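YchF GTP-binding protein (Schizosaccharomyces pombe, PDB 1NI3) hydrolyses ATP, and GTP with lower efficiency, and negatively regulates the G2/M transition of the cell cycle. Local coordinates at residues A[70-75]-A[350-355]; A[154-159]-A[195-200]; A[161-166]-A[188-193]; A[307-312]-A[379-384]. One frame throughout, in Å; residues are numbered along the deposited sequence.

Interaction 1. Residues A[70-75]-A[350-355]; sequences FDWLCE and MHYQDL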
# COMPACT_ATOMS: atom_id res chain seq x y z
N PHE A 70 -15.60 -6.46 9.37
CA PHE A 70 -15.21 -7.86 9.51
C PHE A 70 -15.47 -8.28 10.97
O PHE A 70 -16.01 -9.36 11.23
CB PHE A 70 -13.73 -8.02 9.18
CG PHE A 70 -13.23 -9.44 9.33
CD1 PHE A 70 -13.67 -10.44 8.48
CD2 PHE A 70 -12.37 -9.78 10.37
CE1 PHE A 70 -13.26 -11.75 8.65
CE2 PHE A 70 -11.96 -11.10 10.55
CZ PHE A 70 -12.41 -12.09 9.69
N ASP A 71 -15.09 -7.41 11.90
CA ASP A 71 -15.28 -7.66 13.32
C ASP A 71 -16.71 -8.04 13.64
O ASP A 71 -16.96 -9.10 14.21
CB ASP A 71 -14.93 -6.40 14.12
CG ASP A 71 -13.45 -6.08 14.08
OD1 ASP A 71 -12.70 -6.80 13.42
OD2 ASP A 71 -13.05 -5.08 14.72
N TRP A 72 -17.63 -7.14 13.30
CA TRP A 72 -19.07 -7.30 13.53
C TRP A 72 -19.60 -8.58 12.89
O TRP A 72 -20.22 -9.41 13.55
CB TRP A 72 -19.85 -6.11 12.95
CG TRP A 72 -21.35 -6.20 13.18
CD1 TRP A 72 -22.04 -5.82 14.31
CD2 TRP A 72 -22.32 -6.81 12.32
NE1 TRP A 72 -23.36 -6.15 14.18
CE2 TRP A 72 -23.57 -6.74 12.96
CE3 TRP A 72 -22.26 -7.37 11.03
CZ2 TRP A 72 -24.73 -7.26 12.41
CZ3 TRP A 72 -23.42 -7.88 10.47
CH2 TRP A 72 -24.65 -7.81 11.16
N LEU A 73 -19.34 -8.71 11.60
CA LEU A 73 -19.78 -9.87 10.86
C LEU A 73 -19.32 -11.13 11.57
O LEU A 73 -20.07 -12.08 11.69
CB LEU A 73 -19.25 -9.83 9.42
CG LEU A 73 -19.92 -8.83 8.47
CD1 LEU A 73 -19.16 -8.80 7.16
CD2 LEU A 73 -21.37 -9.23 8.23
N CYS A 74 -18.09 -11.14 12.06
CA CYS A 74 -17.62 -12.32 12.77
C CYS A 74 -18.49 -12.56 13.99
O CYS A 74 -18.94 -13.69 14.22
CB CYS A 74 -16.16 -12.16 13.19
SG CYS A 74 -14.97 -12.64 11.94
N GLU A 75 -18.73 -11.51 14.77
CA GLU A 75 -19.54 -11.63 15.98
C GLU A 75 -20.97 -12.03 15.70
O GLU A 75 -21.58 -12.76 16.48
CB GLU A 75 -19.53 -10.31 16.76
CG GLU A 75 -18.18 -10.03 17.40
CD GLU A 75 -17.53 -11.29 17.96
OE1 GLU A 75 -18.12 -11.91 18.87
OE2 GLU A 75 -16.43 -11.66 17.48
N MSE A 350 -25.60 -8.27 -0.46
CA MSE A 350 -26.31 -7.82 0.72
C MSE A 350 -25.42 -6.75 1.37
O MSE A 350 -24.56 -7.05 2.20
CB MSE A 350 -26.55 -9.04 1.61
CG MSE A 350 -27.36 -8.82 2.87
SE MSE A 350 -27.90 -10.50 3.75
CE MSE A 350 -26.43 -11.67 3.27
N HIS A 351 -25.63 -5.49 0.96
CA HIS A 351 -24.85 -4.36 1.47
C HIS A 351 -24.69 -4.42 2.97
O HIS A 351 -25.66 -4.61 3.70
CB HIS A 351 -25.51 -3.03 1.08
CG HIS A 351 -25.54 -2.78 -0.39
ND1 HIS A 351 -24.99 -3.64 -1.31
CD2 HIS A 351 -26.05 -1.75 -1.12
CE1 HIS A 351 -25.15 -3.17 -2.53
NE2 HIS A 351 -25.80 -2.01 -2.44
N TYR A 352 -23.45 -4.24 3.42
CA TYR A 352 -23.15 -4.29 4.84
C TYR A 352 -24.15 -3.51 5.68
O TYR A 352 -24.64 -4.00 6.71
CB TYR A 352 -21.75 -3.76 5.10
CG TYR A 352 -21.40 -3.72 6.56
CD1 TYR A 352 -21.17 -4.90 7.28
CD2 TYR A 352 -21.36 -2.51 7.24
CE1 TYR A 352 -20.90 -4.86 8.66
CE2 TYR A 352 -21.09 -2.46 8.60
CZ TYR A 352 -20.86 -3.64 9.31
OH TYR A 352 -20.62 -3.59 10.66
N GLN A 353 -24.48 -2.29 5.24
CA GLN A 353 -25.41 -1.46 5.99
C GLN A 353 -26.77 -2.12 6.22
O GLN A 353 -27.34 -2.02 7.31
CB GLN A 353 -25.61 -0.13 5.27
CG GLN A 353 -26.24 0.93 6.15
CD GLN A 353 -25.52 1.05 7.48
OE1 GLN A 353 -25.84 0.34 8.43
NE2 GLN A 353 -24.53 1.94 7.55
N ASP A 354 -27.29 -2.80 5.21
CA ASP A 354 -28.58 -3.45 5.35
C ASP A 354 -28.45 -4.61 6.34
O ASP A 354 -29.20 -4.68 7.32
CB ASP A 354 -29.08 -3.97 4.01
CG ASP A 354 -29.20 -2.86 2.99
OD1 ASP A 354 -29.55 -1.72 3.40
OD2 ASP A 354 -28.96 -3.13 1.78
N LEU A 355 -27.49 -5.50 6.09
CA LEU A 355 -27.29 -6.63 6.98
C LEU A 355 -27.04 -6.15 8.39
O LEU A 355 -27.54 -6.73 9.34
CB LEU A 355 -26.10 -7.47 6.51
CG LEU A 355 -25.90 -8.77 7.30
CD1 LEU A 355 -27.10 -9.67 7.12
CD2 LEU A 355 -24.65 -9.48 6.84
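Trp72, on a helix of the G domain, reaches across to Tyr352 and Leu355 at the start of a helix in the TGS domain, and the meeting is a worked example of two domains joined through apolar and aromatic side chains. CG anti to the backbone N (chi1 -179°) sends the indole toward residues 350-355, with Leu73 CG of its own helix at its edge. The hydroxyl of Tyr352 comes in at the root of that side chain, with OH 3.5 Å from Trp72 CB. Further along, CE3 of Trp72 lies 3.7 Å from CE1 of Tyr352. The two aromatic planes are almost perpendicular, at 88°. The far end of the indole reaches Leu355, where Trp72 CZ3 is 4.1 Å from CG, and its CH2 lies by the backbone O of the same leucine. Cutting Trp72 back to an alanine would probably leave Tyr352 without its aromatic neighbour and uncover the flank of Leu355.

One residue on, Leu73 meets the same CE1 corner of Tyr352, its CG near the ring plane at the edge, 4.1 Å from CE1. The CD2 branch passes on to CD2 of Leu355, 3.6 Å away, and these two leucines close the buried side of the contact.

Around this pairing, Phe356 meets the Trp72 indole edge-to-face, Ile384 of strand 384-386 packs against Leu73, Tyr352 and Leu355, and Phe311 of strand 307-312 touches Leu73, so that helix 68-77 rests on both strands and on helix 352-358.

Interaction 2. Residues A[154-159]-A[195-200]; sequences KDAEFV and YLTETK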
# COMPACT_ATOMS: atom_id res chain seq x y z
N LYS A 154 16.80 7.54 -11.46
CA LYS A 154 16.48 6.26 -12.08
C LYS A 154 15.41 6.40 -13.16
O LYS A 154 15.68 6.19 -14.34
CB LYS A 154 16.02 5.27 -11.02
CG LYS A 154 17.16 4.57 -10.35
CD LYS A 154 17.92 3.75 -11.38
CE LYS A 154 19.17 3.12 -10.80
NZ LYS A 154 19.78 2.21 -11.79
N ASP A 155 14.19 6.77 -12.77
CA ASP A 155 13.13 6.93 -13.74
C ASP A 155 13.55 7.80 -14.90
O ASP A 155 13.18 7.55 -16.05
CB ASP A 155 11.87 7.50 -13.09
CG ASP A 155 11.25 6.53 -12.11
OD1 ASP A 155 10.98 5.38 -12.51
OD2 ASP A 155 11.03 6.93 -10.96
N ALA A 156 14.31 8.84 -14.59
CA ALA A 156 14.80 9.77 -15.60
C ALA A 156 15.65 9.02 -16.60
O ALA A 156 15.45 9.10 -17.81
CB ALA A 156 15.61 10.86 -14.95
N GLU A 157 16.61 8.27 -16.07
CA GLU A 157 17.48 7.48 -16.92
C GLU A 157 16.64 6.47 -17.70
O GLU A 157 16.73 6.42 -18.92
CB GLU A 157 18.54 6.77 -16.08
CG GLU A 157 19.69 7.71 -15.69
CD GLU A 157 20.56 7.15 -14.58
OE1 GLU A 157 20.76 5.92 -14.51
OE2 GLU A 157 21.09 7.97 -13.79
N PHE A 158 15.79 5.71 -17.01
CA PHE A 158 14.96 4.74 -17.69
C PHE A 158 14.23 5.35 -18.86
O PHE A 158 14.23 4.80 -19.95
CB PHE A 158 13.93 4.14 -16.74
CG PHE A 158 13.07 3.11 -17.39
CD1 PHE A 158 13.46 1.78 -17.42
CD2 PHE A 158 11.86 3.47 -17.97
CE1 PHE A 158 12.65 0.80 -18.03
CE2 PHE A 158 11.04 2.50 -18.59
CZ PHE A 158 11.44 1.16 -18.61
N VAL A 159 13.59 6.48 -18.62
CA VAL A 159 12.85 7.15 -19.68
C VAL A 159 13.81 7.49 -20.81
O VAL A 159 13.59 7.12 -21.96
CB VAL A 159 12.19 8.44 -19.16
CG1 VAL A 159 11.54 9.20 -20.30
CG2 VAL A 159 11.16 8.08 -18.10
N TYR A 195 9.01 16.20 -17.08
CA TYR A 195 8.56 16.28 -15.69
C TYR A 195 9.65 15.81 -14.74
O TYR A 195 10.13 16.56 -13.90
CB TYR A 195 7.30 15.42 -15.48
CG TYR A 195 6.43 15.82 -14.29
CD1 TYR A 195 5.38 16.72 -14.44
CD2 TYR A 195 6.67 15.30 -13.01
CE1 TYR A 195 4.59 17.11 -13.35
CE2 TYR A 195 5.88 15.68 -11.91
CZ TYR A 195 4.85 16.59 -12.09
OH TYR A 195 4.09 17.00 -11.01
N LEU A 196 10.05 14.55 -14.90
CA LEU A 196 11.07 13.94 -14.06
C LEU A 196 12.33 14.79 -13.94
O LEU A 196 13.02 14.76 -12.91
CB LEU A 196 11.45 12.57 -14.60
CG LEU A 196 10.31 11.57 -14.57
CD1 LEU A 196 10.75 10.29 -15.24
CD2 LEU A 196 9.90 11.31 -13.12
N THR A 197 12.63 15.55 -14.98
CA THR A 197 13.82 16.37 -14.97
C THR A 197 13.57 17.85 -14.69
O THR A 197 14.18 18.42 -13.78
CB THR A 197 14.56 16.19 -16.28
OG1 THR A 197 13.64 16.30 -17.38
CG2 THR A 197 15.21 14.83 -16.32
N GLU A 198 12.70 18.48 -15.47
CA GLU A 198 12.39 19.89 -15.29
C GLU A 198 11.66 20.11 -13.97
O GLU A 198 12.23 20.59 -13.00
CB GLU A 198 11.51 20.39 -16.43
CG GLU A 198 12.14 21.49 -17.30
CD GLU A 198 13.30 20.97 -18.11
OE1 GLU A 198 13.11 19.99 -18.87
OE2 GLU A 198 14.40 21.56 -18.02
N THR A 199 10.39 19.74 -13.96
CA THR A 199 9.56 19.89 -12.77
C THR A 199 10.23 19.31 -11.54
O THR A 199 9.99 19.77 -10.42
CB THR A 199 8.21 19.21 -12.99
OG1 THR A 199 7.81 19.37 -14.36
CG2 THR A 199 7.15 19.84 -12.11
N LYS A 200 11.07 18.29 -11.75
CA LYS A 200 11.80 17.63 -10.67
C LYS A 200 10.92 17.08 -9.55
O LYS A 200 11.27 17.19 -8.36
CB LYS A 200 12.85 18.58 -10.08
CG LYS A 200 14.05 18.79 -10.97
CD LYS A 200 15.20 19.41 -10.19
CE LYS A 200 16.51 19.25 -10.95
NZ LYS A 200 16.72 17.81 -11.28
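Leu196 supplies nearly all the apolar contact with residues 154-159, and it does so through a single methyl. Its CD1 lies 3.6 Å from CG2 of Val159 and 3.7 Å from CB of Asp155, so the branch lodges between side chains one helical turn apart. The same methyl comes within 3.9 Å of the backbone N of Ala156. The torsions explain the reach: CG is anti to the carbonyl carbon (chi1 -64°), and the chain then runs on extended toward the other helix. Beside this, the CB of Ala156 faces CG2 of Thr197 at 4.2 Å. The small alanine permits close backbones, with the CA atoms of Ala156 and Leu196 5.8 Å apart.

The two helices, 140-168 and 179-199, form the helical hairpin that projects from the G domain, the coiled-coil element known from YchF/OLA1 proteins. Where these segments meet, near the base of that hairpin, the short axes approach to 9.4 Å and their directions differ by 125°, well short of antiparallel.

Polar groups find their partners outside the pairing. The carboxylate of Asp155 accepts from two backbone amides, OD1 from Leu222 N and OD2 from Thr223 N, which ties the helix to the loop there and fixes the rotation of the group while its CB serves Leu196. The hydroxyl of Thr197 turns back on its own helix, bonded to the carbonyl oxygens of Tyr193 and Gln194, which presents CG2 to Ala156. Among backbone bonds, Lys200 N reaches back five residues to Tyr195 O at 2.9 Å, a pi-type bond.

Interaction 3. Residues A[161-166]-A[188-193]; sequences KHLEGL and IIEKVY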
# COMPACT_ATOMS: atom_id res chain seq x y z
N LYS A 161 16.57 6.31 -21.83
CA LYS A 161 16.90 5.14 -22.62
C LYS A 161 15.70 4.68 -23.43
O LYS A 161 15.78 4.54 -24.65
CB LYS A 161 17.41 4.01 -21.71
CG LYS A 161 17.95 2.80 -22.46
CD LYS A 161 16.82 1.92 -22.99
CE LYS A 161 17.30 0.81 -23.93
NZ LYS A 161 16.18 -0.12 -24.30
N HIS A 162 14.59 4.45 -22.75
CA HIS A 162 13.38 4.00 -23.44
C HIS A 162 13.00 4.98 -24.54
O HIS A 162 12.63 4.59 -25.65
CB HIS A 162 12.23 3.86 -22.44
CG HIS A 162 10.99 3.30 -23.03
ND1 HIS A 162 10.17 4.02 -23.87
CD2 HIS A 162 10.45 2.05 -22.96
CE1 HIS A 162 9.19 3.25 -24.30
NE2 HIS A 162 9.33 2.05 -23.76
N LEU A 163 13.11 6.27 -24.23
CA LEU A 163 12.80 7.33 -25.18
C LEU A 163 13.78 7.24 -26.35
O LEU A 163 13.42 7.46 -27.50
CB LEU A 163 12.91 8.70 -24.50
CG LEU A 163 12.67 9.92 -25.39
CD1 LEU A 163 11.40 9.73 -26.21
CD2 LEU A 163 12.57 11.15 -24.52
N GLU A 164 15.03 6.90 -26.03
CA GLU A 164 16.05 6.74 -27.05
C GLU A 164 15.62 5.62 -27.99
O GLU A 164 15.82 5.71 -29.20
CB GLU A 164 17.39 6.37 -26.39
CG GLU A 164 18.19 5.31 -27.14
CD GLU A 164 18.99 4.41 -26.20
OE1 GLU A 164 19.94 4.90 -25.55
OE2 GLU A 164 18.67 3.20 -26.12
N GLY A 165 15.02 4.58 -27.43
CA GLY A 165 14.57 3.45 -28.24
C GLY A 165 13.46 3.78 -29.23
O GLY A 165 13.43 3.26 -30.35
N LEU A 166 12.55 4.65 -28.81
CA LEU A 166 11.44 5.05 -29.66
C LEU A 166 11.86 6.02 -30.76
O LEU A 166 11.17 6.15 -31.76
CB LEU A 166 10.33 5.68 -28.83
CG LEU A 166 9.51 4.73 -27.96
CD1 LEU A 166 8.50 5.53 -27.17
CD2 LEU A 166 8.81 3.69 -28.83
N ILE A 188 4.57 12.02 -25.54
CA ILE A 188 4.15 11.85 -24.15
C ILE A 188 5.34 11.42 -23.30
O ILE A 188 5.60 12.00 -22.24
CB ILE A 188 3.04 10.81 -24.05
CG1 ILE A 188 1.83 11.31 -24.83
CG2 ILE A 188 2.70 10.52 -22.59
CD1 ILE A 188 0.68 10.34 -24.91
N ILE A 189 6.06 10.39 -23.74
CA ILE A 189 7.22 9.95 -22.99
C ILE A 189 8.11 11.16 -22.78
O ILE A 189 8.77 11.30 -21.75
CB ILE A 189 8.02 8.87 -23.75
CG1 ILE A 189 7.51 7.48 -23.36
CG2 ILE A 189 9.51 8.99 -23.43
CD1 ILE A 189 6.08 7.25 -23.67
N GLU A 190 8.12 12.05 -23.77
CA GLU A 190 8.91 13.26 -23.71
C GLU A 190 8.51 14.09 -22.50
O GLU A 190 9.36 14.56 -21.74
CB GLU A 190 8.70 14.08 -24.99
CG GLU A 190 9.87 14.97 -25.39
CD GLU A 190 11.10 14.16 -25.74
OE1 GLU A 190 11.99 14.02 -24.87
OE2 GLU A 190 11.17 13.66 -26.89
N LYS A 191 7.20 14.28 -22.32
CA LYS A 191 6.67 15.03 -21.19
C LYS A 191 7.03 14.33 -19.88
O LYS A 191 7.39 14.99 -18.91
CB LYS A 191 5.15 15.16 -21.28
CG LYS A 191 4.63 16.14 -22.33
CD LYS A 191 3.10 16.15 -22.37
CE LYS A 191 2.48 16.48 -21.01
NZ LYS A 191 1.00 16.29 -21.02
N VAL A 192 6.93 13.00 -19.87
CA VAL A 192 7.26 12.21 -18.69
C VAL A 192 8.69 12.54 -18.27
O VAL A 192 8.97 12.71 -17.08
CB VAL A 192 7.18 10.71 -18.98
CG1 VAL A 192 7.67 9.93 -17.79
CG2 VAL A 192 5.75 10.34 -19.30
N TYR A 193 9.59 12.64 -19.25
CA TYR A 193 10.98 12.95 -18.99
C TYR A 193 11.02 14.39 -18.51
O TYR A 193 11.54 14.68 -17.43
CB TYR A 193 11.79 12.82 -20.27
CG TYR A 193 13.28 12.91 -20.03
CD1 TYR A 193 14.01 11.79 -19.64
CD2 TYR A 193 13.95 14.12 -20.16
CE1 TYR A 193 15.38 11.87 -19.39
CE2 TYR A 193 15.32 14.22 -19.92
CZ TYR A 193 16.03 13.09 -19.54
OH TYR A 193 17.38 13.20 -19.31
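Leu163 lies along Ile189, the two side chains sliding past each other in opposite directions, and CG2 of the isoleucine takes most of the contact. That methyl is 3.4 Å from Leu163 CD1 and 3.6 Å from Leu163 CB, so it rests against both the root and one branch of the leucine. Having CG opposite the backbone N (chi1 178°) carries the leucine's isobutyl group out between the helices. Its second branch, CD2, meets a different neighbour: the side chain of Glu190 crosses it at about a right angle, with CD of the glutamate 3.6 Å from Leu163 CD2. A bend at chi2 (64°) folds the glutamate so that its carboxylate end flanks the leucine at the margin of the interface. The result illustrates how a charged side chain can border an apolar helix contact.

The other branch of Ile189 has lighter company. CG1 lies 4.4 Å from CD1 of Leu166, one turn along from Leu163, and equally far from ND1 of His162. Ile189 is thus met by three residues, His162, Leu163 and Leu166, spread over a little more than one turn.

The short axes run nearly antiparallel, at 158°, and stand 10.2 Å apart at closest, as suits the two arms of the YchF-type coiled coil. Val159 and Ile215 also touch Ile189, the first from the same helix 140-168 and the second from helix 210-217. Helix 210-217 further packs against Ile188 and Val192, while Leu219, in the loop beyond it, touches His162, so the hairpin here is backed by a third helix.

Interaction 4. Residues A[307-312]-A[379-384]; sequences LINYFT and MESGDI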
# COMPACT_ATOMS: atom_id res chain seq x y z
N LEU A 307 -7.48 -0.57 -2.79
CA LEU A 307 -8.14 -1.84 -2.54
C LEU A 307 -9.33 -1.67 -1.59
O LEU A 307 -9.36 -0.76 -0.75
CB LEU A 307 -7.12 -2.85 -1.97
CG LEU A 307 -5.98 -3.19 -2.94
CD1 LEU A 307 -4.92 -4.04 -2.25
CD2 LEU A 307 -6.53 -3.93 -4.14
N ILE A 308 -10.33 -2.52 -1.78
CA ILE A 308 -11.55 -2.56 -0.99
C ILE A 308 -11.84 -4.05 -0.83
O ILE A 308 -11.08 -4.89 -1.33
CB ILE A 308 -12.75 -1.94 -1.73
CG1 ILE A 308 -12.99 -2.71 -3.04
CG2 ILE A 308 -12.50 -0.49 -2.03
CD1 ILE A 308 -14.34 -2.42 -3.68
N ASN A 309 -12.93 -4.39 -0.16
CA ASN A 309 -13.24 -5.80 0.02
C ASN A 309 -14.73 -6.05 0.19
O ASN A 309 -15.52 -5.13 0.40
CB ASN A 309 -12.54 -6.31 1.28
CG ASN A 309 -13.10 -5.67 2.53
OD1 ASN A 309 -13.39 -4.48 2.55
ND2 ASN A 309 -13.24 -6.46 3.59
N TYR A 310 -15.09 -7.31 0.07
CA TYR A 310 -16.46 -7.72 0.28
C TYR A 310 -16.30 -9.01 1.08
O TYR A 310 -15.20 -9.57 1.12
CB TYR A 310 -17.18 -7.97 -1.06
CG TYR A 310 -16.76 -9.21 -1.82
CD1 TYR A 310 -15.81 -9.14 -2.84
CD2 TYR A 310 -17.34 -10.44 -1.54
CE1 TYR A 310 -15.47 -10.28 -3.57
CE2 TYR A 310 -17.00 -11.57 -2.26
CZ TYR A 310 -16.07 -11.48 -3.27
OH TYR A 310 -15.77 -12.61 -3.99
N PHE A 311 -17.35 -9.49 1.74
CA PHE A 311 -17.21 -10.71 2.54
C PHE A 311 -18.07 -11.85 2.05
O PHE A 311 -18.90 -11.68 1.16
CB PHE A 311 -17.59 -10.46 4.00
CG PHE A 311 -17.07 -9.17 4.55
CD1 PHE A 311 -17.80 -8.00 4.42
CD2 PHE A 311 -15.83 -9.13 5.19
CE1 PHE A 311 -17.31 -6.81 4.92
CE2 PHE A 311 -15.34 -7.93 5.69
CZ PHE A 311 -16.08 -6.77 5.56
N THR A 312 -17.84 -13.02 2.63
CA THR A 312 -18.65 -14.19 2.33
C THR A 312 -18.86 -14.80 3.71
O THR A 312 -17.99 -15.49 4.24
CB THR A 312 -17.96 -15.20 1.38
OG1 THR A 312 -16.75 -15.69 1.97
CG2 THR A 312 -17.65 -14.55 0.05
N MSE A 379 -18.88 -3.94 -7.31
CA MSE A 379 -19.00 -4.27 -5.89
C MSE A 379 -18.90 -3.03 -5.02
O MSE A 379 -18.31 -2.02 -5.41
CB MSE A 379 -17.90 -5.27 -5.49
CG MSE A 379 -17.88 -6.54 -6.31
SE MSE A 379 -19.47 -7.62 -6.03
CE MSE A 379 -18.88 -8.71 -4.54
N GLU A 380 -19.48 -3.11 -3.83
CA GLU A 380 -19.42 -2.00 -2.92
C GLU A 380 -18.72 -2.46 -1.65
O GLU A 380 -19.01 -3.53 -1.10
CB GLU A 380 -20.83 -1.50 -2.63
CG GLU A 380 -21.53 -0.97 -3.88
CD GLU A 380 -22.97 -0.57 -3.64
OE1 GLU A 380 -23.23 0.25 -2.73
OE2 GLU A 380 -23.85 -1.08 -4.37
N SER A 381 -17.76 -1.66 -1.21
CA SER A 381 -16.98 -1.96 -0.03
C SER A 381 -17.86 -2.45 1.10
O SER A 381 -18.79 -1.76 1.50
CB SER A 381 -16.21 -0.72 0.42
OG SER A 381 -15.30 -1.03 1.45
N GLY A 382 -17.58 -3.65 1.58
CA GLY A 382 -18.35 -4.20 2.67
C GLY A 382 -19.41 -5.18 2.23
O GLY A 382 -19.92 -5.96 3.02
N ASP A 383 -19.74 -5.15 0.94
CA ASP A 383 -20.77 -6.04 0.42
C ASP A 383 -20.61 -7.50 0.89
O ASP A 383 -19.50 -8.04 0.94
CB ASP A 383 -20.77 -5.99 -1.11
CG ASP A 383 -21.68 -4.90 -1.66
OD1 ASP A 383 -22.26 -4.13 -0.85
OD2 ASP A 383 -21.83 -4.81 -2.91
N ILE A 384 -21.73 -8.12 1.26
CA ILE A 384 -21.74 -9.51 1.68
C ILE A 384 -22.35 -10.21 0.49
O ILE A 384 -23.53 -10.04 0.20
CB ILE A 384 -22.65 -9.77 2.91
CG1 ILE A 384 -22.04 -9.16 4.17
CG2 ILE A 384 -22.81 -11.27 3.11
CD1 ILE A 384 -21.98 -7.66 4.16
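Asn309 and Phe311 hold residues 379-384 by two backbone hydrogen bonds, in a parallel pairing consistent with the first and last strands of the ubiquitin-like beta-grasp fold of TGS domains. Gly382 N gives a nearly straight bond to Asn309 O (2.8 Å), and Phe311 N one to Asp383 O (2.7 Å). A single bridge, Phe311 with Ile384, follows.

On one face of strand 307-312, the selenomethionine at Met379 lays its CE over the Tyr310 ring, 3.6 Å from the centroid and 16° off the normal. This is a CH-pi contact with the selenium more distant above the same face, a Met-aromatic pair. Bends at chi2 (-66°) and chi3 (-90°) of Met379 curl the methyl back onto the phenol. Across the strand, Phe311 turns its ring edge to Gly382 O, close to the ring plane.

Behind these stand the second-shell groups. Tyr310 OH bonds Ala332 O and its ring meets Trp321; replacing Tyr310 with a serine would probably leave the Met379 methyl without its aromatic floor and Ala332 O without this donor. Asn309 ND2 bonds Ser320 OG, while Ser381 OG takes Arg69 NH1 from the G domain.

A type II turn, Glu380 to Asp383, shapes the partner segment, with Gly382 at a positive phi where a CB would crowd Ser381 O. Tyr377 OH bonds both Glu380 OE2 and Asp383 OD2, and this OD2 also receives a weak bond from Glu380 N.

Overall arrangement
The four contacts fall into two clusters. Interactions 1 and 4 have centres about 10 Å apart and touch directly: Met350 O and Ile384 N make a probable hydrogen bond of 3.2 Å. The G-domain helix of interaction 1 docks against the very TGS strands paired in interaction 4. Interactions 2 and 3, also about 10 Å apart between centres, are successive levels of one hairpin, linked through Val159 against Ile189, Val192 and Tyr193. About 46 Å separates the centres of interactions 1 and 2, on opposite sides of the chain's centre. All four lie away from the predicted nucleotide site around Lys33 and Ser34.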